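Local coordinates for protein MlnD (Bacillus methylotrophicus, PDB 5IL5) that carries, in this piece, the dehydratase domain of a trans-AT polyketide synthase for macrolactin, a domain type that removes water from carrier-bound beta-hydroxyacyl intermediates, at residues E242-Y256 against V269-S283. Sequence-based numbering, arbitrary orientation.
Sequences ECTIFDHETEPVYVY and VYVLDNAGGILMELS
L279 packs against D247, T250 and P252 with both methyl branches engaged: CD2 lies 3.7 Å from T250 CB and also meets D247 CB, while CD1 reaches P252 CA at 3.6 Å. P252 CB in turn touches V271 CG1. The carbonyl of L279 is gripped twice, by F246 N at 2.8 Å from above the carbonyl plane and by D247 N on an in-plane lone pair. F246, its CG anti to the carbonyl carbon (chi1 -59°), sets the CE2 edge of its ring 3.8 Å from E281 CB and beside I278 CG2; the ring and the E281 carboxylate are nearly coplanar, 21° apart. T244 CG2 lies over the rim of one ring face. Between strands 254-258 and 266-272, Y256 and Y270 run alongside each other, Y270 CD1 in plane at the Y256 ring edge, 3.9 Å from CD2, and L272 CD1 packs on Y256 CB. D247 OD1 accepts from E249 N, an Asx turn, and from T250 N, extending it to an Asx motif. D273 OD1 receives A275 N and G277 N from opposite faces of its carboxylate, holding the type I turn from D273 to G276. Both strand pairs are antiparallel; classic bulges occur where V253 and Y254 face L272 and where L279 and M280 face V271. V269, V271 and M280 rest on helix 215-229 of the same hotdog, C243 and L282 on helix 74-86 of the N-terminal one. Strand 239-245 also pairs with strand 92-98, placing the contact where the two hotdogs of this double-hotdog dehydratase join.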
loop_
_atom_site.group_PDB
_atom_site.type_symbol
_atom_site.label_atom_id
_atom_site.label_comp_id
_atom_site.label_asym_id
_atom_site.label_seq_id
_atom_site.Cartn_x
_atom_site.Cartn_y
_atom_site.Cartn_z
ATOM N N GLU A 242 -5.564 -27.619 -8.427
ATOM C CA GLU A 242 -4.623 -27.365 -7.340
ATOM C C GLU A 242 -3.281 -26.882 -7.863
ATOM O O GLU A 242 -2.828 -27.280 -8.940
ATOM C CB GLU A 242 -4.384 -28.607 -6.476
ATOM C CG GLU A 242 -5.383 -28.770 -5.348
ATOM C CD GLU A 242 -5.090 -29.981 -4.496
ATOM O OE1 GLU A 242 -4.193 -30.764 -4.871
ATOM O OE2 GLU A 242 -5.735 -30.137 -3.437
ATOM N N CYS A 243 -2.641 -26.029 -7.061
ATOM C CA CYS A 243 -1.244 -25.649 -7.258
ATOM C C CYS A 243 -0.565 -25.596 -5.895
ATOM O O CYS A 243 -0.892 -24.743 -5.065
ATOM C CB CYS A 243 -1.123 -24.308 -7.969
ATOM S SG CYS A 243 0.587 -23.797 -8.134
ATOM N N THR A 244 0.398 -26.488 -5.680
ATOM C CA THR A 244 1.111 -26.606 -4.418
ATOM C C THR A 244 2.587 -26.329 -4.654
ATOM O O THR A 244 3.166 -26.823 -5.627
ATOM C CB THR A 244 0.922 -28.003 -3.820
ATOM O OG1 THR A 244 -0.466 -28.367 -3.868
ATOM C CG2 THR A 244 1.436 -28.069 -2.385
ATOM N N ILE A 245 3.190 -25.546 -3.766
ATOM C CA ILE A 245 4.592 -25.159 -3.867
ATOM C C ILE A 245 5.292 -25.784 -2.670
ATOM O O ILE A 245 5.246 -25.238 -1.561
ATOM C CB ILE A 245 4.778 -23.639 -3.889
ATOM C CG1 ILE A 245 3.879 -22.988 -4.942
ATOM C CG2 ILE A 245 6.227 -23.278 -4.184
ATOM C CD1 ILE A 245 3.465 -21.613 -4.549
ATOM N N PHE A 246 5.961 -26.918 -2.894
ATOM C CA PHE A 246 6.605 -27.643 -1.804
ATOM C C PHE A 246 7.970 -27.066 -1.460
ATOM O O PHE A 246 8.383 -27.082 -0.294
ATOM C CB PHE A 246 6.752 -29.113 -2.185
ATOM C CG PHE A 246 5.455 -29.791 -2.485
ATOM C CD1 PHE A 246 4.692 -30.330 -1.465
ATOM C CD2 PHE A 246 4.997 -29.893 -3.786
ATOM C CE1 PHE A 246 3.498 -30.959 -1.738
ATOM C CE2 PHE A 246 3.802 -30.522 -4.063
ATOM C CZ PHE A 246 3.052 -31.056 -3.038
ATOM N N ASP A 247 8.684 -26.559 -2.459
ATOM C CA ASP A 247 10.080 -26.175 -2.275
ATOM C C ASP A 247 10.434 -25.210 -3.395
ATOM O O ASP A 247 10.495 -25.609 -4.561
ATOM C CB ASP A 247 10.984 -27.405 -2.290
ATOM C CG ASP A 247 12.430 -27.074 -1.972
ATOM O OD1 ASP A 247 12.792 -25.876 -2.005
ATOM O OD2 ASP A 247 13.205 -28.014 -1.679
ATOM N N HIS A 248 10.670 -23.951 -3.038
ATOM C CA HIS A 248 11.037 -22.926 -3.999
ATOM C C HIS A 248 12.502 -22.533 -3.913
ATOM O O HIS A 248 12.933 -21.646 -4.658
ATOM C CB HIS A 248 10.168 -21.692 -3.788
ATOM C CG HIS A 248 10.310 -21.092 -2.426
ATOM N ND1 HIS A 248 11.440 -20.407 -2.034
ATOM C CD2 HIS A 248 9.482 -21.101 -1.355
ATOM C CE1 HIS A 248 11.292 -20.001 -0.785
ATOM N NE2 HIS A 248 10.113 -20.410 -0.351
ATOM N N GLU A 249 13.278 -23.170 -3.035
ATOM C CA GLU A 249 14.707 -22.902 -2.946
ATOM C C GLU A 249 15.522 -23.895 -3.765
ATOM O O GLU A 249 16.531 -23.513 -4.366
ATOM C CB GLU A 249 15.169 -22.932 -1.485
ATOM C CG GLU A 249 14.654 -21.777 -0.632
ATOM C CD GLU A 249 14.793 -22.037 0.857
ATOM O OE1 GLU A 249 15.099 -23.184 1.238
ATOM O OE2 GLU A 249 14.615 -21.088 1.647
ATOM N N THR A 250 15.112 -25.163 -3.812
ATOM C CA THR A 250 15.856 -26.143 -4.593
ATOM C C THR A 250 15.729 -25.834 -6.079
ATOM O O THR A 250 14.666 -25.437 -6.561
ATOM C CB THR A 250 15.367 -27.559 -4.309
ATOM O OG1 THR A 250 15.380 -27.790 -2.899
ATOM C CG2 THR A 250 16.311 -28.562 -4.953
ATOM N N GLU A 251 16.821 -26.037 -6.798
ATOM C CA GLU A 251 16.874 -25.678 -8.206
ATOM C C GLU A 251 15.962 -26.599 -9.015
ATOM O O GLU A 251 16.092 -27.827 -8.919
ATOM C CB GLU A 251 18.312 -25.784 -8.706
ATOM C CG GLU A 251 18.565 -25.247 -10.113
ATOM C CD GLU A 251 18.263 -23.759 -10.251
ATOM O OE1 GLU A 251 18.143 -23.074 -9.211
ATOM O OE2 GLU A 251 18.172 -23.272 -11.402
ATOM N N PRO A 252 15.026 -26.062 -9.799
ATOM C CA PRO A 252 14.222 -26.919 -10.678
ATOM C C PRO A 252 15.018 -27.366 -11.897
ATOM O O PRO A 252 15.771 -26.593 -12.493
ATOM C CB PRO A 252 13.043 -26.015 -11.065
ATOM C CG PRO A 252 13.599 -24.639 -10.999
ATOM C CD PRO A 252 14.609 -24.652 -9.880
ATOM N N VAL A 253 14.853 -28.639 -12.255
ATOM C CA VAL A 253 15.667 -29.261 -13.293
ATOM C C VAL A 253 14.776 -29.897 -14.350
ATOM O O VAL A 253 15.099 -29.872 -15.542
ATOM C CB VAL A 253 16.611 -30.316 -12.685
ATOM C CG1 VAL A 253 17.492 -30.942 -13.761
ATOM C CG2 VAL A 253 17.471 -29.710 -11.592
ATOM N N TYR A 254 13.651 -30.471 -13.927
ATOM C CA TYR A 254 12.777 -31.209 -14.827
ATOM C C TYR A 254 11.336 -30.744 -14.684
ATOM O O TYR A 254 10.927 -30.225 -13.643
ATOM C CB TYR A 254 12.833 -32.714 -14.561
ATOM C CG TYR A 254 14.168 -33.360 -14.820
ATOM C CD1 TYR A 254 14.533 -33.746 -16.103
ATOM C CD2 TYR A 254 15.060 -33.593 -13.785
ATOM C CE1 TYR A 254 15.742 -34.342 -16.344
ATOM C CE2 TYR A 254 16.275 -34.184 -14.023
ATOM C CZ TYR A 254 16.612 -34.556 -15.304
ATOM O OH TYR A 254 17.825 -35.151 -15.542
ATOM N N VAL A 255 10.565 -30.966 -15.747
ATOM C CA VAL A 255 9.118 -30.790 -15.739
ATOM C C VAL A 255 8.476 -32.060 -16.295
ATOM O O VAL A 255 8.781 -32.474 -17.420
ATOM C CB VAL A 255 8.700 -29.550 -16.551
ATOM C CG1 VAL A 255 7.188 -29.498 -16.752
ATOM C CG2 VAL A 255 9.204 -28.269 -15.875
ATOM N N TYR A 256 7.587 -32.672 -15.514
ATOM C CA TYR A 256 6.902 -33.908 -15.893
ATOM C C TYR A 256 5.397 -33.671 -15.955
ATOM O O TYR A 256 4.827 -33.075 -15.039
ATOM C CB TYR A 256 7.210 -35.028 -14.895
ATOM C CG TYR A 256 6.442 -36.304 -15.146
ATOM C CD1 TYR A 256 6.821 -37.185 -16.153
ATOM C CD2 TYR A 256 5.335 -36.631 -14.381
ATOM C CE1 TYR A 256 6.121 -38.351 -16.383
ATOM C CE2 TYR A 256 4.623 -37.795 -14.608
ATOM C CZ TYR A 256 5.023 -38.653 -15.611
ATOM O OH TYR A 256 4.321 -39.816 -15.847
ATOM N N VAL A 269 0.833 -31.811 -13.627
ATOM C CA VAL A 269 2.192 -31.401 -13.955
ATOM C C VAL A 269 3.017 -31.284 -12.683
ATOM O O VAL A 269 2.492 -30.998 -11.604
ATOM C CB VAL A 269 2.223 -30.079 -14.741
ATOM C CG1 VAL A 269 3.581 -29.933 -15.414
ATOM C CG2 VAL A 269 1.083 -30.024 -15.745
ATOM N N TYR A 270 4.320 -31.527 -12.813
ATOM C CA TYR A 270 5.235 -31.461 -11.682
ATOM C C TYR A 270 6.548 -30.802 -12.078
ATOM O O TYR A 270 7.089 -31.076 -13.152
ATOM C CB TYR A 270 5.534 -32.857 -11.131
ATOM C CG TYR A 270 4.304 -33.654 -10.785
ATOM C CD1 TYR A 270 3.626 -34.387 -11.748
ATOM C CD2 TYR A 270 3.819 -33.672 -9.490
ATOM C CE1 TYR A 270 2.500 -35.118 -11.424
ATOM C CE2 TYR A 270 2.695 -34.392 -9.157
ATOM C CZ TYR A 270 2.035 -35.112 -10.129
ATOM O OH TYR A 270 0.912 -35.836 -9.800
ATOM N N VAL A 271 7.055 -29.935 -11.203
ATOM C CA VAL A 271 8.420 -29.424 -11.287
ATOM C C VAL A 271 9.274 -30.230 -10.319
ATOM O O VAL A 271 8.896 -30.420 -9.157
ATOM C CB VAL A 271 8.482 -27.920 -10.963
ATOM C CG1 VAL A 271 9.915 -27.407 -11.057
ATOM C CG2 VAL A 271 7.581 -27.135 -11.896
ATOM N N LEU A 272 10.428 -30.695 -10.789
ATOM C CA LEU A 272 11.230 -31.677 -10.074
ATOM C C LEU A 272 12.660 -31.185 -9.898
ATOM O O LEU A 272 13.175 -30.431 -10.724
ATOM C CB LEU A 272 11.247 -33.003 -10.831
ATOM C CG LEU A 272 9.904 -33.445 -11.408
ATOM C CD1 LEU A 272 10.102 -34.658 -12.261
ATOM C CD2 LEU A 272 8.930 -33.746 -10.286
ATOM N N ASP A 273 13.309 -31.641 -8.829
ATOM C CA ASP A 273 14.722 -31.346 -8.624
ATOM C C ASP A 273 15.569 -32.296 -9.477
ATOM O O ASP A 273 15.059 -33.058 -10.304
ATOM C CB ASP A 273 15.082 -31.438 -7.141
ATOM C CG ASP A 273 14.832 -32.810 -6.559
ATOM O OD1 ASP A 273 14.835 -33.797 -7.316
ATOM O OD2 ASP A 273 14.646 -32.900 -5.331
ATOM N N ASN A 274 16.889 -32.262 -9.277
ATOM C CA ASN A 274 17.781 -33.069 -10.100
ATOM C C ASN A 274 17.539 -34.567 -9.940
ATOM O O ASN A 274 18.017 -35.348 -10.772
ATOM C CB ASN A 274 19.240 -32.739 -9.774
ATOM C CG ASN A 274 19.548 -32.841 -8.293
ATOM O OD1 ASN A 274 18.826 -33.483 -7.540
ATOM N ND2 ASN A 274 20.647 -32.231 -7.876
ATOM N N ALA A 275 16.808 -34.989 -8.904
ATOM C CA ALA A 275 16.583 -36.407 -8.652
ATOM C C ALA A 275 15.104 -36.785 -8.685
ATOM O O ALA A 275 14.733 -37.846 -8.169
ATOM C CB ALA A 275 17.200 -36.818 -7.316
ATOM N N GLY A 276 14.243 -35.951 -9.271
ATOM C CA GLY A 276 12.829 -36.257 -9.286
ATOM C C GLY A 276 12.000 -35.708 -8.143
ATOM O O GLY A 276 10.771 -35.848 -8.181
ATOM N N GLY A 277 12.617 -35.144 -7.109
ATOM C CA GLY A 277 11.852 -34.699 -5.954
ATOM C C GLY A 277 10.907 -33.573 -6.357
ATOM O O GLY A 277 11.325 -32.575 -6.956
ATOM N N ILE A 278 9.627 -33.724 -6.026
ATOM C CA ILE A 278 8.618 -32.782 -6.498
ATOM C C ILE A 278 8.748 -31.461 -5.748
ATOM O O ILE A 278 8.632 -31.409 -4.518
ATOM C CB ILE A 278 7.208 -33.367 -6.354
ATOM C CG1 ILE A 278 7.067 -34.622 -7.227
ATOM C CG2 ILE A 278 6.162 -32.325 -6.750
ATOM C CD1 ILE A 278 5.803 -35.446 -6.977
ATOM N N LEU A 279 8.971 -30.380 -6.499
ATOM C CA LEU A 279 9.085 -29.039 -5.941
ATOM C C LEU A 279 7.787 -28.258 -6.045
ATOM O O LEU A 279 7.538 -27.375 -5.218
ATOM C CB LEU A 279 10.184 -28.249 -6.670
ATOM C CG LEU A 279 11.550 -28.920 -6.839
ATOM C CD1 LEU A 279 12.463 -28.133 -7.765
ATOM C CD2 LEU A 279 12.206 -29.076 -5.489
ATOM N N MET A 280 6.972 -28.552 -7.056
ATOM C CA MET A 280 5.708 -27.866 -7.278
ATOM C C MET A 280 4.816 -28.780 -8.109
ATOM O O MET A 280 5.297 -29.465 -9.013
ATOM C CB MET A 280 5.920 -26.521 -7.984
ATOM C CG MET A 280 4.648 -25.740 -8.266
ATOM S SD MET A 280 4.991 -24.093 -8.928
ATOM C CE MET A 280 5.595 -24.516 -10.548
ATOM N N GLU A 281 3.527 -28.790 -7.788
ATOM C CA GLU A 281 2.551 -29.654 -8.438
ATOM C C GLU A 281 1.426 -28.790 -8.979
ATOM O O GLU A 281 0.896 -27.944 -8.253
ATOM C CB GLU A 281 1.995 -30.695 -7.448
ATOM C CG GLU A 281 0.923 -31.616 -8.021
ATOM C CD GLU A 281 0.307 -32.524 -6.975
ATOM O OE1 GLU A 281 0.619 -32.344 -5.777
ATOM O OE2 GLU A 281 -0.500 -33.402 -7.360
ATOM N N LEU A 282 1.049 -29.009 -10.238
ATOM C CA LEU A 282 -0.196 -28.468 -10.784
ATOM C C LEU A 282 -1.087 -29.626 -11.200
ATOM O O LEU A 282 -0.796 -30.328 -12.174
ATOM C CB LEU A 282 0.040 -27.533 -11.971
ATOM C CG LEU A 282 0.382 -26.092 -11.617
ATOM C CD1 LEU A 282 1.860 -25.975 -11.329
ATOM C CD2 LEU A 282 -0.064 -25.151 -12.728
ATOM N N SER A 283 -2.184 -29.790 -10.482
ATOM C CA SER A 283 -3.108 -30.885 -10.705
ATOM C C SER A 283 -4.342 -30.401 -11.462
ATOM O O SER A 283 -4.786 -29.261 -11.306
ATOM C CB SER A 283 -3.519 -31.496 -9.365
ATOM O OG SER A 283 -4.213 -32.716 -9.551
#